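Local coordinates for titin (Homo sapiens, PDB 2A38), which forms giant elastic filaments spanning the half-sarcomere of striated muscle, anchored in the Z-disc through its N-terminal immunoglobulin domains, at residues A[27-30]-A[34-37]. Residues are numbered along the deposited sequence; the frame is centred on the assembly and turned at random.
With CD (cadmium ion), chain D.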
ATOM      1  N   ALA A  27       4.729  -8.657 -24.106  1.00 21.83           N
ATOM      2  CA  ALA A  27       5.515  -8.695 -25.317  1.00 19.99           C
ATOM      3  C   ALA A  27       4.836  -9.605 -26.313  1.00 20.29           C
ATOM      4  O   ALA A  27       4.050 -10.459 -25.940  1.00 21.32           O
ATOM      5  CB  ALA A  27       6.904  -9.214 -25.010  1.00 19.74           C
ATOM      6  N   HIS A  28       5.124  -9.401 -27.586  1.00 20.20           N
ATOM      7  CA  HIS A  28       4.574 -10.245 -28.623  1.00 20.88           C
ATOM      8  C   HIS A  28       5.749 -10.944 -29.235  1.00 20.55           C
ATOM      9  O   HIS A  28       6.716 -10.312 -29.658  1.00 19.91           O
ATOM     10  CB  HIS A  28       3.848  -9.421 -29.670  1.00 23.54           C
ATOM     11  CG  HIS A  28       2.504  -8.958 -29.220  1.00 25.08           C
ATOM     12  ND1 HIS A  28       1.345  -9.640 -29.523  1.00 26.71           N
ATOM     13  CD2 HIS A  28       2.138  -7.923 -28.432  1.00 23.83           C
ATOM     14  CE1 HIS A  28       0.325  -9.043 -28.942  1.00 26.10           C
ATOM     15  NE2 HIS A  28       0.777  -7.999 -28.274  1.00 26.86           N
ATOM     16  N   ILE A  29       5.663 -12.260 -29.272  1.00 19.96           N
ATOM     17  CA  ILE A  29       6.739 -13.055 -29.808  1.00 21.58           C
ATOM     18  C   ILE A  29       6.264 -13.859 -30.997  1.00 22.02           C
ATOM     19  O   ILE A  29       5.183 -14.454 -30.971  1.00 21.36           O
ATOM     20  CB  ILE A  29       7.273 -14.010 -28.735  1.00 22.04           C
ATOM     21  CG1 ILE A  29       7.770 -13.193 -27.541  1.00 21.52           C
ATOM     22  CG2 ILE A  29       8.370 -14.894 -29.321  1.00 21.99           C
ATOM     23  CD1 ILE A  29       8.164 -14.020 -26.353  1.00 23.20           C
ATOM     24  N   SER A  30       7.083 -13.865 -32.040  1.00 21.05           N
ATOM     25  CA  SER A  30       6.777 -14.610 -33.241  1.00 23.12           C
ATOM     26  C   SER A  30       7.829 -15.717 -33.360  1.00 21.58           C
ATOM     27  O   SER A  30       8.843 -15.687 -32.675  1.00 21.88           O
ATOM     28  CB  SER A  30       6.827 -13.669 -34.445  1.00 26.46           C
ATOM     29  OG  SER A  30       6.242 -14.264 -35.589  1.00 34.47           O
ATOM     30  N   VAL A  34       6.385 -22.541 -32.529  1.00 21.67           N
ATOM     31  CA  VAL A  34       6.210 -21.565 -31.451  1.00 22.38           C
ATOM     32  C   VAL A  34       7.299 -21.745 -30.402  1.00 22.62           C
ATOM     33  O   VAL A  34       7.478 -22.827 -29.855  1.00 22.68           O
ATOM     34  CB  VAL A  34       4.856 -21.703 -30.769  1.00 22.66           C
ATOM     35  CG1 VAL A  34       4.741 -20.669 -29.654  1.00 25.26           C
ATOM     36  CG2 VAL A  34       3.741 -21.518 -31.795  1.00 24.59           C
ATOM     37  N   PRO A  35       8.026 -20.668 -30.088  1.00 22.90           N
ATOM     38  CA  PRO A  35       9.099 -20.771 -29.100  1.00 22.60           C
ATOM     39  C   PRO A  35       8.699 -21.032 -27.660  1.00 23.30           C
ATOM     40  O   PRO A  35       7.564 -20.781 -27.264  1.00 23.00           O
ATOM     41  CB  PRO A  35       9.829 -19.440 -29.259  1.00 23.01           C
ATOM     42  CG  PRO A  35       8.712 -18.496 -29.593  1.00 23.45           C
ATOM     43  CD  PRO A  35       7.907 -19.290 -30.601  1.00 22.22           C
ATOM     44  N   GLU A  36       9.649 -21.565 -26.893  1.00 24.56           N
ATOM     45  CA  GLU A  36       9.457 -21.804 -25.475  1.00 27.58           C
ATOM     46  C   GLU A  36       9.846 -20.473 -24.839  1.00 27.63           C
ATOM     47  O   GLU A  36      10.895 -19.903 -25.168  1.00 26.94           O
ATOM     48  CB  GLU A  36      10.393 -22.889 -24.959  1.00 31.76           C
ATOM     49  CG  GLU A  36      10.088 -24.273 -25.457  1.00 40.84           C
ATOM     50  CD  GLU A  36      10.837 -25.328 -24.664  1.00 46.93           C
ATOM     51  OE1 GLU A  36      10.520 -25.504 -23.464  1.00 50.48           O
ATOM     52  OE2 GLU A  36      11.747 -25.975 -25.235  1.00 51.27           O
ATOM     53  N   VAL A  37       9.011 -19.991 -23.925  1.00 25.87           N
ATOM     54  CA  VAL A  37       9.240 -18.708 -23.274  1.00 24.84           C
ATOM     55  C   VAL A  37       9.583 -18.815 -21.792  1.00 24.86           C
ATOM     56  O   VAL A  37       9.059 -19.661 -21.073  1.00 25.87           O
ATOM     57  CB  VAL A  37       8.008 -17.801 -23.470  1.00 22.77           C
ATOM     58  CG1 VAL A  37       8.087 -16.602 -22.572  1.00 25.45           C
ATOM     59  CG2 VAL A  37       7.935 -17.359 -24.917  1.00 21.91           C
TER
HETATM   60 CD    CD D 501      -0.447  -6.326 -27.038  1.00 50.47          CD
HETATM   61  O   HOH W   1       1.379  -4.939 -26.819  1.00 26.97           O
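The nearest CA atoms of 27-30 and 34-37, those of S30 and V34, are 7.2 Å apart, and no hydrogen bond joins the segments. I29 faces P35 and V37 across the interior of an immunoglobulin I-set sandwich: 27-30 belongs to strand 23-32, while V34 and P35 lie in the connection to strand 36-41, which begins at E36 and belongs to the other sheet. I29, P35 and V37 each send their CB toward the other segment, whereas the CB of S30 points away. I29 forks to reach both partners. With CG1 anti to its carbonyl carbon (chi1 -59°) and the chain extended beyond it (chi2 173°), CD1 meets V37 CG2 at 3.6 Å, while the other branch, CG2, touches P35 CG at 3.6 Å. The ring and the isoleucine run past each other in opposite senses; beside them, S30 O lies 4.2 Å from P35 CG, a looser approach. H28, on the far side of the strand, turns its ring outward, and NE2 binds the cadmium ion at 2.4 Å, together with E26 and a water. F8 of strand 4-8 packs against I29, F58 of strand 55-59 flanks V37, and L80 of strand 76-84 touches both, extending the packing between the sheets.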